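Local coordinates for protein ribulose bisphosphate carboxylase (Pyrococcus horikoshii, PDB 2D69) that probably catalyses the addition of carbon dioxide and water to ribulose 1,5-bisphosphate, giving two molecules of 3-phosphoglycerate, in an archaeal route of AMP breakdown, at residues 231-242 with 263-273. Numbering follows the deposited sequence.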
ATOM      1  N   VAL A 231     -22.794   3.443  -1.978  1.00 17.52           N
ATOM      2  CA  VAL A 231     -21.859   4.460  -1.490  1.00 17.94           C
ATOM      3  C   VAL A 231     -20.474   4.402  -2.149  1.00 16.85           C
ATOM      4  O   VAL A 231     -19.880   5.436  -2.437  1.00 16.12           O
ATOM      5  CB  VAL A 231     -21.573   4.464   0.048  1.00 18.44           C
ATOM      6  CG1 VAL A 231     -21.557   5.905   0.520  1.00 20.28           C
ATOM      7  CG2 VAL A 231     -22.519   3.708   0.813  1.00 24.05           C
ATOM      8  N   ASN A 232     -19.940   3.207  -2.338  1.00 16.89           N
ATOM      9  CA  ASN A 232     -18.639   3.084  -2.954  1.00 16.67           C
ATOM     10  C   ASN A 232     -18.629   3.678  -4.354  1.00 16.19           C
ATOM     11  O   ASN A 232     -17.661   4.346  -4.761  1.00 14.25           O
ATOM     12  CB  ASN A 232     -18.136   1.631  -2.966  1.00 16.35           C
ATOM     13  CG  ASN A 232     -19.041   0.697  -3.736  1.00 19.46           C
ATOM     14  OD1 ASN A 232     -18.589   0.051  -4.651  1.00 26.67           O
ATOM     15  ND2 ASN A 232     -20.323   0.661  -3.407  1.00  9.67           N
ATOM     16  N   ILE A 233     -19.706   3.422  -5.092  1.00 16.13           N
ATOM     17  CA  ILE A 233     -19.869   3.968  -6.426  1.00 17.12           C
ATOM     18  C   ILE A 233     -19.939   5.493  -6.344  1.00 15.78           C
ATOM     19  O   ILE A 233     -19.303   6.148  -7.146  1.00 15.52           O
ATOM     20  CB  ILE A 233     -21.187   3.440  -7.133  1.00 17.14           C
ATOM     21  CG1 ILE A 233     -21.261   1.898  -7.161  1.00 20.31           C
ATOM     22  CG2 ILE A 233     -21.353   4.086  -8.521  1.00 16.63           C
ATOM     23  CD1 ILE A 233     -20.102   1.201  -7.634  1.00 23.79           C
ATOM     24  N   MET A 234     -20.713   6.047  -5.394  1.00 15.68           N
ATOM     25  CA  MET A 234     -20.861   7.510  -5.280  1.00 15.67           C
ATOM     26  C   MET A 234     -19.483   8.106  -5.025  1.00 14.35           C
ATOM     27  O   MET A 234     -19.154   9.120  -5.611  1.00 13.32           O
ATOM     28  CB  MET A 234     -21.743   7.981  -4.113  1.00 16.50           C
ATOM     29  CG  MET A 234     -23.159   7.634  -4.165  1.00 20.86           C
ATOM     30  SD  MET A 234     -24.162   8.957  -3.348  1.00 21.54           S
ATOM     31  CE  MET A 234     -24.027   8.235  -1.758  1.00 18.61           C
ATOM     32  N   GLU A 235     -18.688   7.449  -4.159  1.00 13.05           N
ATOM     33  CA  GLU A 235     -17.345   7.909  -3.861  1.00 12.85           C
ATOM     34  C   GLU A 235     -16.459   7.920  -5.070  1.00 13.11           C
ATOM     35  O   GLU A 235     -15.778   8.940  -5.300  1.00 13.10           O
ATOM     36  CB  GLU A 235     -16.681   7.086  -2.745  1.00 13.56           C
ATOM     37  CG  GLU A 235     -15.205   7.358  -2.531  1.00 12.86           C
ATOM     38  CD  GLU A 235     -14.674   6.837  -1.191  1.00 17.93           C
ATOM     39  OE1 GLU A 235     -15.269   5.924  -0.586  1.00 17.01           O
ATOM     40  OE2 GLU A 235     -13.677   7.378  -0.693  1.00 16.56           O
ATOM     41  N   LYS A 236     -16.430   6.838  -5.831  1.00 11.85           N
ATOM     42  CA  LYS A 236     -15.611   6.779  -7.066  1.00 15.28           C
ATOM     43  C   LYS A 236     -16.050   7.870  -8.063  1.00 13.53           C
ATOM     44  O   LYS A 236     -15.243   8.488  -8.732  1.00 12.97           O
ATOM     45  CB  LYS A 236     -15.676   5.381  -7.692  1.00 16.84           C
ATOM     46  CG  LYS A 236     -14.864   4.268  -6.923  1.00 24.31           C
ATOM     47  CD  LYS A 236     -15.255   2.816  -7.363  1.00 33.01           C
ATOM     48  CE  LYS A 236     -14.611   1.660  -6.482  1.00 37.17           C
ATOM     49  NZ  LYS A 236     -15.525   0.415  -6.315  1.00 40.13           N
ATOM     50  N   ARG A 237     -17.356   8.135  -8.129  1.00 12.96           N
ATOM     51  CA  ARG A 237     -17.870   9.099  -9.107  1.00 13.07           C
ATOM     52  C   ARG A 237     -17.496  10.542  -8.675  1.00 12.93           C
ATOM     53  O   ARG A 237     -17.072  11.361  -9.496  1.00 12.81           O
ATOM     54  CB  ARG A 237     -19.370   8.905  -9.305  1.00 12.60           C
ATOM     55  CG  ARG A 237     -19.704   7.690 -10.176  1.00 11.54           C
ATOM     56  CD  ARG A 237     -21.223   7.375 -10.344  1.00 12.54           C
ATOM     57  NE  ARG A 237     -21.294   6.130 -11.077  1.00 12.32           N
ATOM     58  CZ  ARG A 237     -22.370   5.383 -11.326  1.00 15.23           C
ATOM     59  NH1 ARG A 237     -22.189   4.223 -11.948  1.00 14.34           N
ATOM     60  NH2 ARG A 237     -23.572   5.731 -10.920  1.00 14.24           N
ATOM     61  N   ALA A 238     -17.580  10.815  -7.369  1.00 13.26           N
ATOM     62  CA  ALA A 238     -17.096  12.101  -6.805  1.00 14.39           C
ATOM     63  C   ALA A 238     -15.641  12.304  -7.132  1.00 14.31           C
ATOM     64  O   ALA A 238     -15.239  13.386  -7.619  1.00 15.08           O
ATOM     65  CB  ALA A 238     -17.372  12.186  -5.280  1.00 14.06           C
ATOM     66  N   GLU A 239     -14.830  11.253  -7.000  1.00 14.20           N
ATOM     67  CA  GLU A 239     -13.394  11.402  -7.346  1.00 15.13           C
ATOM     68  C   GLU A 239     -13.192  11.713  -8.821  1.00 13.84           C
ATOM     69  O   GLU A 239     -12.323  12.561  -9.233  1.00 13.14           O
ATOM     70  CB  GLU A 239     -12.615  10.101  -6.976  1.00 15.94           C
ATOM     71  CG  GLU A 239     -12.523   9.830  -5.475  1.00 20.79           C
ATOM     72  CD  GLU A 239     -11.889   8.474  -5.112  1.00 23.86           C
ATOM     73  OE1 GLU A 239     -11.878   7.559  -5.950  1.00 27.48           O
ATOM     74  OE2 GLU A 239     -11.405   8.315  -3.984  1.00 31.40           O
ATOM     75  N   MET A 240     -13.984  11.088  -9.672  1.00 12.47           N
ATOM     76  CA  MET A 240     -13.914  11.386 -11.122  1.00 14.13           C
ATOM     77  C   MET A 240     -14.302  12.825 -11.463  1.00 13.34           C
ATOM     78  O   MET A 240     -13.652  13.480 -12.286  1.00 14.15           O
ATOM     79  CB  MET A 240     -14.752  10.433 -11.951  1.00 13.43           C
ATOM     80  CG  MET A 240     -14.310   8.968 -11.934  1.00 17.43           C
ATOM     81  SD  MET A 240     -15.790   8.066 -12.561  1.00 19.84           S
ATOM     82  CE  MET A 240     -15.419   6.318 -12.075  1.00 19.56           C
ATOM     83  N   VAL A 241     -15.309  13.341 -10.762  1.00 12.70           N
ATOM     84  CA  VAL A 241     -15.755  14.715 -10.981  1.00 13.45           C
ATOM     85  C   VAL A 241     -14.613  15.672 -10.602  1.00 12.38           C
ATOM     86  O   VAL A 241     -14.180  16.491 -11.428  1.00 16.13           O
ATOM     87  CB  VAL A 241     -17.109  14.981 -10.194  1.00 12.56           C
ATOM     88  CG1 VAL A 241     -17.474  16.514 -10.248  1.00 12.61           C
ATOM     89  CG2 VAL A 241     -18.227  14.177 -10.806  1.00 12.53           C
ATOM     90  N   ALA A 242     -14.043  15.516  -9.404  1.00 14.05           N
ATOM     91  CA  ALA A 242     -12.967  16.403  -8.878  1.00 14.38           C
ATOM     92  C   ALA A 242     -11.762  16.344  -9.805  1.00 15.04           C
ATOM     93  O   ALA A 242     -11.132  17.363 -10.145  1.00 15.33           O
ATOM     94  CB  ALA A 242     -12.567  15.985  -7.492  1.00 15.99           C
ATOM     95  N   TYR A 263     -20.908  10.076   5.314  1.00 14.15           N
ATOM     96  CA  TYR A 263     -19.596   9.708   4.795  1.00 14.15           C
ATOM     97  C   TYR A 263     -19.210  10.529   3.577  1.00 15.17           C
ATOM     98  O   TYR A 263     -18.023  10.961   3.423  1.00 14.99           O
ATOM     99  CB  TYR A 263     -19.553   8.203   4.519  1.00 14.72           C
ATOM    100  CG  TYR A 263     -18.274   7.797   3.826  1.00 15.41           C
ATOM    101  CD1 TYR A 263     -17.046   7.882   4.502  1.00 19.39           C
ATOM    102  CD2 TYR A 263     -18.265   7.406   2.513  1.00 15.62           C
ATOM    103  CE1 TYR A 263     -15.853   7.538   3.894  1.00 20.64           C
ATOM    104  CE2 TYR A 263     -17.065   7.060   1.891  1.00 20.18           C
ATOM    105  CZ  TYR A 263     -15.864   7.132   2.596  1.00 19.36           C
ATOM    106  OH  TYR A 263     -14.692   6.786   1.999  1.00 16.24           O
ATOM    107  N   MET A 264     -20.183  10.778   2.690  1.00 14.93           N
ATOM    108  CA  MET A 264     -19.896  11.574   1.483  1.00 14.89           C
ATOM    109  C   MET A 264     -19.463  12.966   1.814  1.00 13.92           C
ATOM    110  O   MET A 264     -18.649  13.519   1.120  1.00 14.58           O
ATOM    111  CB  MET A 264     -21.104  11.564   0.483  1.00 14.46           C
ATOM    112  CG  MET A 264     -21.280  10.220  -0.250  1.00 16.75           C
ATOM    113  SD  MET A 264     -19.786   9.767  -1.176  1.00 15.06           S
ATOM    114  CE  MET A 264     -19.449  11.171  -2.224  1.00 17.41           C
ATOM    115  N   ARG A 265     -19.923  13.493   2.939  1.00 14.00           N
ATOM    116  CA  ARG A 265     -19.471  14.780   3.400  1.00 13.27           C
ATOM    117  C   ARG A 265     -17.965  14.768   3.733  1.00 13.82           C
ATOM    118  O   ARG A 265     -17.304  15.761   3.504  1.00 13.48           O
ATOM    119  CB  ARG A 265     -20.292  15.229   4.631  1.00 13.66           C
ATOM    120  CG  ARG A 265     -19.822  16.557   5.280  1.00 12.43           C
ATOM    121  CD  ARG A 265     -20.058  17.778   4.408  1.00 16.64           C
ATOM    122  NE  ARG A 265     -19.546  19.011   5.033  1.00 15.54           N
ATOM    123  CZ  ARG A 265     -18.289  19.441   4.949  1.00 15.64           C
ATOM    124  NH1 ARG A 265     -17.361  18.789   4.228  1.00 18.85           N
ATOM    125  NH2 ARG A 265     -17.927  20.564   5.565  1.00 15.09           N
ATOM    126  N   GLU A 266     -17.428  13.652   4.251  1.00 14.08           N
ATOM    127  CA  GLU A 266     -15.969  13.505   4.440  1.00 14.50           C
ATOM    128  C   GLU A 266     -15.264  13.379   3.140  1.00 14.11           C
ATOM    129  O   GLU A 266     -14.207  13.995   2.925  1.00 13.67           O
ATOM    130  CB  GLU A 266     -15.588  12.308   5.353  1.00 14.74           C
ATOM    131  CG  GLU A 266     -16.245  12.350   6.704  1.00 18.06           C
ATOM    132  CD  GLU A 266     -15.952  13.672   7.376  1.00 24.90           C
ATOM    133  OE1 GLU A 266     -16.911  14.328   7.813  1.00 28.38           O
ATOM    134  OE2 GLU A 266     -14.762  14.100   7.398  1.00 32.95           O
ATOM    135  N   VAL A 267     -15.835  12.611   2.230  1.00 13.81           N
ATOM    136  CA  VAL A 267     -15.256  12.535   0.856  1.00 14.52           C
ATOM    137  C   VAL A 267     -15.124  13.890   0.173  1.00 14.24           C
ATOM    138  O   VAL A 267     -14.058  14.236  -0.360  1.00 15.67           O
ATOM    139  CB  VAL A 267     -16.087  11.594  -0.028  1.00 13.83           C
ATOM    140  CG1 VAL A 267     -15.547  11.574  -1.429  1.00 13.88           C
ATOM    141  CG2 VAL A 267     -16.019  10.169   0.523  1.00 15.41           C
ATOM    142  N   THR A 268     -16.212  14.648   0.175  1.00 13.89           N
ATOM    143  CA  THR A 268     -16.219  15.953  -0.455  1.00 13.29           C
ATOM    144  C   THR A 268     -15.338  16.987   0.219  1.00 13.34           C
ATOM    145  O   THR A 268     -14.831  17.911  -0.456  1.00 13.54           O
ATOM    146  CB  THR A 268     -17.670  16.514  -0.674  1.00 11.86           C
ATOM    147  OG1 THR A 268     -18.404  16.674   0.566  1.00 12.46           O
ATOM    148  CG2 THR A 268     -18.502  15.586  -1.557  1.00 14.50           C
ATOM    149  N   GLU A 269     -15.144  16.853   1.523  1.00 14.38           N
ATOM    150  CA  GLU A 269     -14.169  17.668   2.270  1.00 15.73           C
ATOM    151  C   GLU A 269     -12.793  17.456   1.708  1.00 16.57           C
ATOM    152  O   GLU A 269     -11.986  18.373   1.664  1.00 16.11           O
ATOM    153  CB  GLU A 269     -14.168  17.288   3.777  1.00 16.28           C
ATOM    154  CG  GLU A 269     -13.207  18.109   4.657  1.00 18.11           C
ATOM    155  CD  GLU A 269     -13.599  19.582   4.758  1.00 18.85           C
ATOM    156  OE1 GLU A 269     -14.744  19.935   4.426  1.00 18.33           O
ATOM    157  OE2 GLU A 269     -12.763  20.398   5.162  1.00 23.60           O
ATOM    158  N   ASP A 270     -12.482  16.233   1.313  1.00 18.02           N
ATOM    159  CA  ASP A 270     -11.154  15.979   0.766  1.00 19.68           C
ATOM    160  C   ASP A 270     -10.977  16.437  -0.675  1.00 18.95           C
ATOM    161  O   ASP A 270      -9.873  16.697  -1.094  1.00 17.64           O
ATOM    162  CB  ASP A 270     -10.796  14.491   0.872  1.00 21.00           C
ATOM    163  CG  ASP A 270     -10.466  14.072   2.285  1.00 26.17           C
ATOM    164  OD1 ASP A 270     -10.131  14.963   3.116  1.00 31.80           O
ATOM    165  OD2 ASP A 270     -10.527  12.865   2.613  1.00 34.91           O
ATOM    166  N   LEU A 271     -12.059  16.506  -1.433  1.00 18.24           N
ATOM    167  CA  LEU A 271     -11.964  16.763  -2.865  1.00 17.16           C
ATOM    168  C   LEU A 271     -12.362  18.177  -3.290  1.00 17.96           C
ATOM    169  O   LEU A 271     -12.324  18.485  -4.455  1.00 16.48           O
ATOM    170  CB  LEU A 271     -12.824  15.753  -3.612  1.00 18.16           C
ATOM    171  CG  LEU A 271     -12.510  14.266  -3.443  1.00 17.09           C
ATOM    172  CD1 LEU A 271     -13.538  13.453  -4.108  1.00 19.36           C
ATOM    173  CD2 LEU A 271     -11.141  13.936  -4.045  1.00 17.45           C
ATOM    174  N   GLY A 272     -12.752  19.034  -2.357  1.00 16.94           N
ATOM    175  CA  GLY A 272     -13.229  20.370  -2.707  1.00 17.06           C
ATOM    176  C   GLY A 272     -14.547  20.478  -3.476  1.00 16.42           C
ATOM    177  O   GLY A 272     -14.694  21.311  -4.362  1.00 17.54           O
ATOM    178  N   LEU A 273     -15.501  19.604  -3.158  1.00 15.61           N
ATOM    179  CA  LEU A 273     -16.757  19.552  -3.863  1.00 14.70           C
ATOM    180  C   LEU A 273     -17.909  20.111  -3.002  1.00 15.07           C
ATOM    181  O   LEU A 273     -18.070  19.677  -1.851  1.00 14.66           O
ATOM    182  CB  LEU A 273     -17.045  18.074  -4.186  1.00 14.48           C
ATOM    183  CG  LEU A 273     -16.062  17.368  -5.130  1.00 15.74           C
ATOM    184  CD1 LEU A 273     -16.351  15.882  -5.183  1.00 15.09           C
ATOM    185  CD2 LEU A 273     -16.163  17.961  -6.541  1.00 16.38           C
TER
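The hydroxyl of Y263 closes one margin of this helix pair by donating a hydrogen bond to E235, OH to OE1 2.8 Å; the hydroxyl meets OE1 on its syn side, 30° out of the carboxylate plane. Carboxylate and ring are steeply inclined to each other, and OE1 lies at the ring edge, in its plane. Both residues carry CG anti to the backbone N (chi1 173° in Y263), which sends ring and carboxylate out to a common meeting point. The Y263 OH also lies 2.9 Å from OE2 of E235, close to both carboxylate oxygens, and OE2 in turn rests against CG2 of V267. A phenylalanine in place of Y263 would probably keep the ring's packing against V231 but leave the E235 carboxylate without this donor and freer to turn.

Beneath this polar margin M264 acts as a knob in a hole formed by V231, M234, A238 and E235. Its chain is bent at chi2 and chi3; CG touches CE of M234 at 3.7 Å, while its own CE reaches CB of A238 at 3.8 Å. The small side chains of A238 and A242 make room for leucines: CD1 of L273 packs 3.8 Å from CB of A238, and CB of L271 rests 3.9 Å from CB of A242. Just past helix 258-271, G272 takes a positive phi, and the chain turns so that L273 points back to helix 231-244.

Over these segments the axes run nearly parallel, crossing at -18° with a closest approach of 10.3 Å. The pair exemplifies successive outer helices of an alpha/beta barrel, packed on each other and on the strand that links them, with an apolar seam toward that strand and a polar pair at the outer margin. In strand 248-252, I251 touches M234 and M264, and V249 meets V241 and L273. On the flank, V241 packs on F199 and Y207 of helix 199-217, while S259 of a second subunit abuts V231 and M234.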